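Local coordinates for protein beta 1-3 glucanase (Clostridium beijerinckii NCIMB 8052, PDB 5H4E) that probably hydrolyses beta-1,3-glucans, as a glucanase domain of glycoside hydrolase family 64, at residues A[93-98]-A[139-144]; A[147-152]-A[358-363]; A[164-169]-A[367-372]; A[172-177]-A[341-346]. One frame throughout, in Å; residues are numbered along the deposited sequence.

Overall arrangement
Four contacts lie in or beside two beta sheets that pack on each other. Interactions 1 and 2 belong to one antiparallel sheet, with centres about 10 Å apart. Strand 136-144 of interaction 1 and strand 147-151 of interaction 2 are neighbours in it, and Ala142 O accepts a probable hydrogen bond from Trp149 N. Interaction 3 lies in the second sheet, its centre about 10 Å from that of interaction 2. Ile164 and Leu166 pack on Leu361 between the two. Interaction 4 joins the last strand of that sheet to a loop, its centre about 12 Å from the centre of interaction 3. Interactions 2 and 4, centres about 10 Å apart, are linked by a probable hydrogen bond between Tyr172 OH and His362 N.

Interaction 1. Residues A[93-98]-A[139-144]; sequences IGARMY and AEMAWT
The carbonyl of Ala139 receives the backbone N-H of Met97, with 2.9 Å between Ala139 O and Met97 N. This bond belongs to an antiparallel beta ladder between strands 95-101 and 136-144, neighbours in the large antiparallel sheet. Ala139 N returns a bond to Met97 O. Ala95 and Met141 form the next hydrogen-bonded pair. Between them Arg96 and Glu140 make a non-hydrogen-bonded pair. There Arg96 CA lies 3.3 Å from Ala139 O, in a CA-H...O contact.

Side chains alternate between the two faces. Ala95, Met97, Ala139 and Met141 share one face, and both methionines touch Leu11 of strand 9-16. The Met141 chain is bent. Its CG stands between the backbone N and the carbonyl carbon (chi1 83°), and further bends bring Met141 CE to 3.8 Å from Met97 CB. Met141 CG rests 4.0 Å from Ala95 CB. Met97 is extended, and its sulfur end runs away from strand 136-144.

On the other face Arg96 and Glu140 run alongside each other in the same direction. Arg96 NH2 is 4.1 Å from Glu140 OE2. This is a nearness of opposite charges, too long and too far off the guanidinium plane for a salt bridge. Glu140 is held by other groups: OE2 bonds to Trp138 NE1 and OE1 to Asn151 ND2. Arg96 NH1 bonds in the guanidinium plane to Tyr98 OH at 3.1 Å. Near the corner of the chain, Ile93 and Thr144 meet nearly at right angles, with Ile93 CG2 4.0 Å from Thr144 CG2.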
# COMPACT_ATOMS: atom_id res chain seq x y z
N ILE A 93 0.91 14.22 6.89
CA ILE A 93 0.88 12.82 7.29
C ILE A 93 -0.26 12.03 6.64
O ILE A 93 -1.25 12.62 6.19
CB ILE A 93 0.78 12.69 8.82
CG1 ILE A 93 -0.48 13.37 9.33
CG2 ILE A 93 2.00 13.31 9.48
CD1 ILE A 93 -0.55 13.39 10.85
N GLY A 94 -0.09 10.71 6.58
CA GLY A 94 -1.08 9.80 6.03
C GLY A 94 -1.61 10.24 4.68
O GLY A 94 -2.81 10.16 4.42
N ALA A 95 -0.72 10.70 3.81
CA ALA A 95 -1.15 11.31 2.55
C ALA A 95 -1.17 10.31 1.40
O ALA A 95 -0.38 9.36 1.38
CB ALA A 95 -0.25 12.51 2.20
N ARG A 96 -2.10 10.52 0.47
CA ARG A 96 -2.14 9.77 -0.78
C ARG A 96 -2.24 10.72 -1.97
O ARG A 96 -3.08 11.63 -1.97
CB ARG A 96 -3.33 8.82 -0.80
CG ARG A 96 -3.27 7.73 0.24
CD ARG A 96 -4.51 6.89 0.14
NE ARG A 96 -4.41 5.70 0.95
CZ ARG A 96 -5.25 4.67 0.88
NH1 ARG A 96 -6.26 4.70 0.02
NH2 ARG A 96 -5.07 3.62 1.67
N MET A 97 -1.39 10.52 -2.96
CA MET A 97 -1.53 11.24 -4.22
C MET A 97 -2.18 10.31 -5.24
O MET A 97 -1.52 9.45 -5.79
CB MET A 97 -0.18 11.72 -4.76
CG MET A 97 -0.29 12.52 -6.06
SD MET A 97 1.31 13.27 -6.44
CE MET A 97 0.89 14.39 -7.77
N TYR A 98 -3.48 10.48 -5.46
CA TYR A 98 -4.19 9.68 -6.46
C TYR A 98 -3.91 10.25 -7.85
O TYR A 98 -4.02 11.45 -8.05
CB TYR A 98 -5.71 9.69 -6.22
CG TYR A 98 -6.18 8.96 -4.99
CD1 TYR A 98 -6.45 7.60 -5.03
CD2 TYR A 98 -6.40 9.64 -3.79
CE1 TYR A 98 -6.90 6.93 -3.91
CE2 TYR A 98 -6.84 8.97 -2.66
CZ TYR A 98 -7.09 7.61 -2.73
OH TYR A 98 -7.53 6.94 -1.62
N ALA A 139 0.26 7.17 -4.92
CA ALA A 139 1.51 7.17 -4.15
C ALA A 139 1.16 7.45 -2.70
O ALA A 139 0.26 8.26 -2.41
CB ALA A 139 2.48 8.21 -4.69
N GLU A 140 1.83 6.77 -1.77
CA GLU A 140 1.63 7.05 -0.34
C GLU A 140 2.82 7.85 0.18
O GLU A 140 3.95 7.59 -0.22
CB GLU A 140 1.46 5.74 0.44
CG GLU A 140 0.22 4.96 -0.01
CD GLU A 140 0.07 3.61 0.65
OE1 GLU A 140 1.09 3.00 1.01
OE2 GLU A 140 -1.08 3.15 0.77
N MET A 141 2.58 8.83 1.05
CA MET A 141 3.71 9.60 1.56
C MET A 141 3.43 10.27 2.89
O MET A 141 2.28 10.50 3.25
CB MET A 141 4.14 10.66 0.54
CG MET A 141 3.33 11.92 0.60
SD MET A 141 3.03 12.50 -1.07
CE MET A 141 1.78 11.31 -1.50
N ALA A 142 4.50 10.55 3.62
CA ALA A 142 4.41 11.36 4.83
C ALA A 142 5.71 12.11 4.98
O ALA A 142 6.79 11.57 4.72
CB ALA A 142 4.13 10.50 6.04
N TRP A 143 5.61 13.38 5.37
CA TRP A 143 6.78 14.19 5.60
C TRP A 143 6.67 14.69 7.03
O TRP A 143 5.79 15.49 7.35
CB TRP A 143 6.86 15.33 4.60
CG TRP A 143 8.09 16.18 4.70
CD1 TRP A 143 9.26 15.88 5.35
CD2 TRP A 143 8.26 17.48 4.14
NE1 TRP A 143 10.15 16.93 5.23
CE2 TRP A 143 9.56 17.92 4.49
CE3 TRP A 143 7.44 18.32 3.39
CZ2 TRP A 143 10.06 19.16 4.09
CZ3 TRP A 143 7.93 19.55 3.00
CH2 TRP A 143 9.23 19.96 3.36
N THR A 144 7.55 14.19 7.89
CA THR A 144 7.48 14.48 9.31
C THR A 144 8.77 15.09 9.81
O THR A 144 9.65 15.43 9.02
CB THR A 144 7.20 13.21 10.11
OG1 THR A 144 8.33 12.33 10.00
CG2 THR A 144 5.96 12.50 9.57

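Interaction 2. Residues A[147-152]-A[358-363]; sequences GLWINT and SSTLHV
An antiparallel beta ladder joins strand 147-151 to the short strand 361-363. Ile150 and Leu361 form a hydrogen-bonded pair, with Leu361 N 2.8 Å from Ile150 O. Trp149 and His362 form the next, non-hydrogen-bonded pair. Their rings make an offset stack: the centroids of the Trp149 six-membered ring and the His362 ring are 4.0 Å apart, and the planes are inclined at 21°. His362 ND1 sits over the centre of the indole face. The same ND1 donates to Leu148 O at 3.1 Å, from above the carbonyl plane. This bond and the stack together limit imidazole rotation. Leu148 O also accepts from Val363 N. Thr360 CG2 meets the indole at its edge, 3.6 Å from Trp149 CD1.

At the far end Thr152 O is gripped twice. Ser359 OG donates to Thr152 O at 2.7 Å, and Asn151 ND2 donates from the opposite face of that carbonyl. Water 1 accepts from Thr152 N and donates to Ser359 O. Ile150 and Leu361 project to the other side of the sheet, where both touch Ile164 of strand 162-168. The arrangement is that of an antiparallel sheet with a cross-strand aromatic pair on one face and a second sheet packed on the other.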
# COMPACT_ATOMS: atom_id res chain seq x y z
N GLY A 147 11.85 13.23 8.39
CA GLY A 147 12.11 13.13 6.96
C GLY A 147 10.87 12.74 6.18
O GLY A 147 9.76 12.74 6.71
N LEU A 148 11.07 12.38 4.92
CA LEU A 148 9.96 12.07 4.03
C LEU A 148 10.02 10.60 3.63
O LEU A 148 11.09 10.08 3.32
CB LEU A 148 10.00 12.97 2.79
CG LEU A 148 8.92 12.88 1.71
CD1 LEU A 148 8.84 14.23 1.02
CD2 LEU A 148 9.25 11.80 0.71
N TRP A 149 8.86 9.94 3.63
CA TRP A 149 8.71 8.58 3.12
C TRP A 149 7.75 8.65 1.96
O TRP A 149 6.73 9.31 2.07
CB TRP A 149 8.14 7.61 4.17
CG TRP A 149 9.07 7.22 5.27
CD1 TRP A 149 9.67 6.00 5.44
CD2 TRP A 149 9.48 8.03 6.37
NE1 TRP A 149 10.44 6.01 6.58
CE2 TRP A 149 10.34 7.24 7.17
CE3 TRP A 149 9.21 9.34 6.77
CZ2 TRP A 149 10.93 7.73 8.34
CZ3 TRP A 149 9.80 9.83 7.93
CH2 TRP A 149 10.65 9.02 8.70
N ILE A 150 8.05 8.00 0.85
CA ILE A 150 7.10 7.98 -0.25
C ILE A 150 7.21 6.62 -0.93
O ILE A 150 8.30 6.04 -0.99
CB ILE A 150 7.35 9.16 -1.23
CG1 ILE A 150 6.33 9.14 -2.37
CG2 ILE A 150 8.80 9.16 -1.76
CD1 ILE A 150 6.26 10.44 -3.15
N ASN A 151 6.08 6.07 -1.38
CA ASN A 151 6.13 4.75 -2.01
C ASN A 151 4.99 4.51 -3.00
O ASN A 151 3.89 5.06 -2.84
CB ASN A 151 6.12 3.63 -0.94
CG ASN A 151 4.89 3.67 -0.05
OD1 ASN A 151 4.87 4.38 0.96
ND2 ASN A 151 3.85 2.92 -0.41
N THR A 152 5.28 3.70 -4.01
CA THR A 152 4.23 3.04 -4.79
C THR A 152 3.65 1.92 -3.94
O THR A 152 4.27 1.48 -2.97
CB THR A 152 4.75 2.44 -6.10
OG1 THR A 152 5.64 1.34 -5.81
CG2 THR A 152 5.49 3.47 -6.93
N SER A 358 10.31 -3.38 0.59
CA SER A 358 9.21 -2.62 0.00
C SER A 358 9.75 -1.54 -0.93
O SER A 358 10.96 -1.32 -1.04
CB SER A 358 8.35 -1.97 1.09
OG SER A 358 8.93 -0.76 1.57
N SER A 359 8.82 -0.85 -1.59
CA SER A 359 9.16 0.23 -2.50
C SER A 359 9.36 1.56 -1.77
O SER A 359 9.37 2.62 -2.39
CB SER A 359 8.05 0.38 -3.54
OG SER A 359 6.81 0.53 -2.87
N THR A 360 9.49 1.50 -0.44
CA THR A 360 9.58 2.74 0.33
C THR A 360 10.88 3.48 0.04
O THR A 360 11.96 2.91 0.18
CB THR A 360 9.50 2.51 1.85
OG1 THR A 360 8.18 2.06 2.19
CG2 THR A 360 9.77 3.83 2.60
N LEU A 361 10.75 4.73 -0.39
CA LEU A 361 11.86 5.67 -0.49
C LEU A 361 11.83 6.58 0.73
O LEU A 361 10.76 6.98 1.18
CB LEU A 361 11.75 6.51 -1.78
CG LEU A 361 11.76 5.74 -3.10
CD1 LEU A 361 10.88 6.44 -4.13
CD2 LEU A 361 13.17 5.63 -3.62
N HIS A 362 13.01 6.91 1.26
CA HIS A 362 13.08 7.73 2.46
C HIS A 362 14.36 8.55 2.50
O HIS A 362 15.44 8.04 2.20
CB HIS A 362 12.99 6.85 3.70
CG HIS A 362 13.43 7.53 4.96
ND1 HIS A 362 12.77 8.62 5.50
CD2 HIS A 362 14.46 7.27 5.80
CE1 HIS A 362 13.38 9.00 6.61
NE2 HIS A 362 14.41 8.19 6.81
N VAL A 363 14.24 9.82 2.89
CA VAL A 363 15.41 10.65 3.15
C VAL A 363 15.06 11.79 4.10
O VAL A 363 13.93 12.30 4.12
CB VAL A 363 16.01 11.24 1.84
CG1 VAL A 363 15.14 12.35 1.31
CG2 VAL A 363 17.45 11.74 2.08
O HOH W 1 8.10 3.77 -4.68

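Interaction 3. Residues A[164-169]-A[367-372]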
# COMPACT_ATOMS: atom_id res chain seq x y z
N ILE A 164 8.65 5.76 -8.70
CA ILE A 164 8.91 7.06 -8.13
C ILE A 164 10.41 7.24 -7.97
O ILE A 164 11.11 6.33 -7.53
CB ILE A 164 8.18 7.23 -6.76
CG1 ILE A 164 6.67 7.04 -6.94
CG2 ILE A 164 8.54 8.59 -6.10
CD1 ILE A 164 5.90 6.94 -5.63
N GLN A 165 10.89 8.41 -8.36
CA GLN A 165 12.27 8.80 -8.08
C GLN A 165 12.30 9.84 -6.99
O GLN A 165 11.74 10.92 -7.15
CB GLN A 165 12.95 9.35 -9.34
CG GLN A 165 14.36 9.93 -9.07
CD GLN A 165 14.92 10.67 -10.27
OE1 GLN A 165 14.20 10.97 -11.22
NE2 GLN A 165 16.23 10.95 -10.25
N LEU A 166 12.94 9.54 -5.87
CA LEU A 166 13.04 10.51 -4.79
C LEU A 166 14.45 11.07 -4.76
O LEU A 166 15.44 10.32 -4.76
CB LEU A 166 12.70 9.88 -3.42
CG LEU A 166 12.92 10.80 -2.21
CD1 LEU A 166 12.03 12.05 -2.30
CD2 LEU A 166 12.70 10.07 -0.88
N VAL A 167 14.53 12.40 -4.73
CA VAL A 167 15.81 13.09 -4.78
C VAL A 167 15.97 13.96 -3.54
O VAL A 167 15.14 14.83 -3.27
CB VAL A 167 15.93 13.98 -6.05
CG1 VAL A 167 17.27 14.74 -6.05
CG2 VAL A 167 15.77 13.13 -7.31
N GLY A 168 17.03 13.71 -2.79
CA GLY A 168 17.29 14.47 -1.58
C GLY A 168 18.09 15.73 -1.88
O GLY A 168 18.60 15.90 -2.98
N ASN A 169 18.18 16.62 -0.89
CA ASN A 169 18.97 17.84 -1.03
C ASN A 169 20.47 17.62 -1.02
O ASN A 169 21.23 18.52 -1.41
CB ASN A 169 18.61 18.82 0.09
CG ASN A 169 17.36 19.62 -0.22
OD1 ASN A 169 17.27 20.25 -1.27
ND2 ASN A 169 16.40 19.61 0.70
N LYS A 367 14.15 16.93 -1.50
CA LYS A 367 14.10 18.06 -2.42
C LYS A 367 12.89 17.94 -3.34
O LYS A 367 12.02 18.82 -3.37
CB LYS A 367 15.38 18.12 -3.25
CG LYS A 367 15.55 19.38 -4.07
CD LYS A 367 16.86 19.29 -4.85
CE LYS A 367 17.17 20.56 -5.60
NZ LYS A 367 18.62 20.60 -5.98
N TYR A 368 12.82 16.84 -4.08
CA TYR A 368 11.66 16.59 -4.92
C TYR A 368 11.54 15.11 -5.26
O TYR A 368 12.49 14.35 -5.07
CB TYR A 368 11.73 17.43 -6.22
CG TYR A 368 12.85 17.04 -7.16
CD1 TYR A 368 14.08 17.70 -7.12
CD2 TYR A 368 12.68 16.03 -8.10
CE1 TYR A 368 15.10 17.36 -7.98
CE2 TYR A 368 13.71 15.67 -8.96
CZ TYR A 368 14.92 16.34 -8.89
OH TYR A 368 15.94 16.00 -9.74
N ALA A 369 10.37 14.73 -5.77
CA ALA A 369 10.18 13.39 -6.32
C ALA A 369 9.54 13.47 -7.70
O ALA A 369 8.76 14.38 -7.98
CB ALA A 369 9.32 12.50 -5.39
N ILE A 370 9.92 12.54 -8.57
CA ILE A 370 9.26 12.39 -9.86
C ILE A 370 8.33 11.18 -9.81
O ILE A 370 8.77 10.08 -9.47
CB ILE A 370 10.25 12.17 -11.03
CG1 ILE A 370 11.31 13.27 -11.11
CG2 ILE A 370 9.48 11.99 -12.34
CD1 ILE A 370 10.77 14.63 -11.39
N ILE A 371 7.06 11.37 -10.16
CA ILE A 371 6.16 10.23 -10.21
C ILE A 371 5.91 9.88 -11.67
O ILE A 371 5.23 10.59 -12.41
CB ILE A 371 4.87 10.51 -9.45
CG1 ILE A 371 5.24 10.94 -8.02
CG2 ILE A 371 3.99 9.26 -9.41
CD1 ILE A 371 4.09 11.46 -7.21
N ASN A 372 6.54 8.79 -12.07
CA ASN A 372 6.53 8.31 -13.44
C ASN A 372 5.35 7.40 -13.68
O ASN A 372 5.36 6.26 -13.23
CB ASN A 372 7.83 7.56 -13.75
CG ASN A 372 9.03 8.47 -13.76
OD1 ASN A 372 9.15 9.36 -14.60
ND2 ASN A 372 9.93 8.25 -12.82
O HOH W 2 12.70 9.23 -12.91
O HOH W 3 20.46 20.43 -3.40
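Val167 and Tyr368 extend next to each other from the same face of the sheet, the valine set against one face of the phenol ring. Val167 CB stands 3.9 Å from the ring centroid of Tyr368, only 14° off the ring normal, which makes a CH-pi contact. Val167 CG2 reaches Tyr368 CE2 at 3.7 Å. Tyr368 CG sits between its backbone N and carbonyl carbon (chi1 67°), and this turns the ring back over Val167.

Gln165 and Ile370 also run abreast on this face. Gln165 OE1 lies 3.7 Å from Ile370 CG1. The amide is held at both ends: Gln165 NE2 bonds to Asn173 OD1, and water 2 links OE1 to Asn372 ND2. Asn169 and Lys367 instead lie almost perpendicular, with Asn169 OD1 3.4 Å from Lys367 CG.

Ile164, Leu166, Ala369 and Ile371 occupy the other face. Ile164 CG2 is 4.0 Å from Ala369 CB, and Leu166 CD1 touches the same methyl. Ile164 and Leu166 pack on Leu361 and Ile150 of the other sheet.

The backbones of strands 162-168 and 366-374 are antiparallel. Gln165 and Ile370 exchange both bonds of a hydrogen-bonded pair. At the other end, Val167 N donates to Tyr368 O at 2.8 Å, and Val167 O accepts from two donors. Lys367 N lies 2.9 Å from Val167 O, and Tyr368 N lies 3.2 Å from the same oxygen. Two residues of one strand thus face a single residue of the other, as in a classic beta bulge of an antiparallel sheet.

Interaction 4. Residues A[172-177]-A[341-346]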
# COMPACT_ATOMS: atom_id res chain seq x y z
N TYR A 172 20.99 11.84 -1.93
CA TYR A 172 20.09 10.69 -2.10
C TYR A 172 19.39 10.77 -3.45
O TYR A 172 18.82 11.81 -3.80
CB TYR A 172 19.07 10.66 -0.97
CG TYR A 172 18.12 9.49 -0.96
CD1 TYR A 172 16.90 9.56 -1.64
CD2 TYR A 172 18.41 8.34 -0.24
CE1 TYR A 172 16.01 8.51 -1.61
CE2 TYR A 172 17.51 7.28 -0.20
CZ TYR A 172 16.31 7.37 -0.90
OH TYR A 172 15.41 6.32 -0.89
N ASN A 173 19.44 9.68 -4.20
CA ASN A 173 18.76 9.64 -5.49
C ASN A 173 18.41 8.20 -5.83
O ASN A 173 19.26 7.45 -6.31
CB ASN A 173 19.63 10.27 -6.60
CG ASN A 173 18.81 10.71 -7.81
OD1 ASN A 173 17.84 10.05 -8.19
ND2 ASN A 173 19.18 11.84 -8.40
N LYS A 174 17.17 7.81 -5.55
CA LYS A 174 16.72 6.43 -5.75
C LYS A 174 15.38 6.36 -6.48
O LYS A 174 14.56 7.27 -6.36
CB LYS A 174 16.62 5.70 -4.41
CG LYS A 174 17.94 5.54 -3.67
CD LYS A 174 18.94 4.74 -4.47
CE LYS A 174 18.51 3.29 -4.65
NZ LYS A 174 19.55 2.48 -5.37
N THR A 175 15.18 5.28 -7.21
CA THR A 175 13.95 5.05 -7.97
C THR A 175 13.40 3.66 -7.69
O THR A 175 14.06 2.66 -7.99
CB THR A 175 14.18 5.22 -9.49
OG1 THR A 175 14.65 6.55 -9.75
CG2 THR A 175 12.88 4.99 -10.29
N TYR A 176 12.21 3.59 -7.11
CA TYR A 176 11.55 2.31 -6.84
C TYR A 176 10.17 2.27 -7.48
O TYR A 176 9.43 3.26 -7.43
CB TYR A 176 11.40 2.07 -5.34
CG TYR A 176 12.69 1.94 -4.56
CD1 TYR A 176 13.86 1.52 -5.18
CD2 TYR A 176 12.72 2.21 -3.20
CE1 TYR A 176 15.04 1.39 -4.46
CE2 TYR A 176 13.90 2.09 -2.47
CZ TYR A 176 15.06 1.68 -3.11
OH TYR A 176 16.24 1.55 -2.41
N GLY A 177 9.84 1.13 -8.08
CA GLY A 177 8.51 0.92 -8.63
C GLY A 177 8.51 -0.17 -9.68
O GLY A 177 9.46 -0.97 -9.76
N SER A 341 10.19 -5.26 -10.57
CA SER A 341 10.38 -3.94 -9.99
C SER A 341 11.87 -3.65 -9.89
O SER A 341 12.68 -4.57 -9.93
CB SER A 341 9.73 -3.85 -8.61
OG SER A 341 10.32 -4.80 -7.73
N TYR A 342 12.23 -2.38 -9.75
CA TYR A 342 13.63 -2.01 -9.58
C TYR A 342 14.18 -2.59 -8.28
O TYR A 342 13.59 -2.38 -7.21
CB TYR A 342 13.80 -0.49 -9.60
CG TYR A 342 13.45 0.14 -10.93
CD1 TYR A 342 14.28 -0.01 -12.03
CD2 TYR A 342 12.28 0.89 -11.08
CE1 TYR A 342 13.95 0.56 -13.26
CE2 TYR A 342 11.96 1.48 -12.30
CZ TYR A 342 12.79 1.31 -13.38
OH TYR A 342 12.45 1.89 -14.59
N GLU A 343 15.29 -3.32 -8.39
CA GLU A 343 15.96 -3.93 -7.23
C GLU A 343 15.04 -4.83 -6.42
O GLU A 343 15.26 -5.04 -5.22
CB GLU A 343 16.53 -2.85 -6.31
CG GLU A 343 17.52 -1.94 -7.00
CD GLU A 343 18.11 -0.92 -6.06
OE1 GLU A 343 18.43 -1.27 -4.91
OE2 GLU A 343 18.26 0.25 -6.47
N ASN A 344 14.03 -5.37 -7.10
CA ASN A 344 13.03 -6.23 -6.46
C ASN A 344 12.34 -5.61 -5.24
O ASN A 344 11.89 -6.33 -4.35
CB ASN A 344 13.65 -7.57 -6.07
CG ASN A 344 13.75 -8.52 -7.25
OD1 ASN A 344 14.02 -8.11 -8.38
ND2 ASN A 344 13.49 -9.80 -6.99
N LYS A 345 12.24 -4.28 -5.23
CA LYS A 345 11.60 -3.54 -4.14
C LYS A 345 10.13 -3.29 -4.47
O LYS A 345 9.82 -2.64 -5.46
CB LYS A 345 12.28 -2.20 -3.89
CG LYS A 345 13.76 -2.28 -3.61
CD LYS A 345 14.03 -2.59 -2.16
CE LYS A 345 15.50 -2.33 -1.85
NZ LYS A 345 15.87 -2.88 -0.53
N SER A 346 9.23 -3.78 -3.63
CA SER A 346 7.81 -3.62 -3.93
C SER A 346 6.97 -3.74 -2.66
O SER A 346 7.28 -4.55 -1.77
CB SER A 346 7.37 -4.68 -4.96
OG SER A 346 5.98 -4.57 -5.26
O HOH W 4 18.35 0.52 -3.17
O HOH W 5 16.57 1.38 -8.22
O HOH W 6 11.36 -0.88 -7.02
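A strand-to-loop contact, partly polar and bridged by water, joins strand 173-177 to loop residues 341-346 that follow helix 332-339. Its charged part is a salt bridge between Lys174 and Glu343. Lys174 NZ lies 2.8 Å from Glu343 OE2, which accepts on its syn lone pair. The lysine chain is bent twice (chi2 -61°, chi3 -66°), which brings its amine to the extended glutamate, and the two side chains run roughly perpendicular. Water 5 donates both to Glu343 OE2 and to Thr175 O.

Tyr176 is approached from two directions. Lys345 CG lies over one face of the ring, 4.1 Å from its centroid, in a CH-pi contact. Glu343 OE2 comes in at the ring edge, 4.0 Å from Tyr176 CE1. The amine of Lys345 goes on to bond with Asp356 O.

Strand 173-177 is an outermost strand of the five-stranded mixed sheet, paired with strand 162-168. The loop turns sharply beside it: Asn344 N bonds to Ser341 O, and Lys345 N to Tyr342 O. Ser341 OG is bonded to carbonyls of helix 332-339, at Trp337 and His338.

One direct backbone bond joins the two segments, Tyr342 N to Gly177 O at 3.1 Å. Tyr342 and Thr175 point the same way, with Tyr342 CE2 4.1 Å from Thr175 CG2. Water 6 accepts from Gly177 N at 2.7 Å.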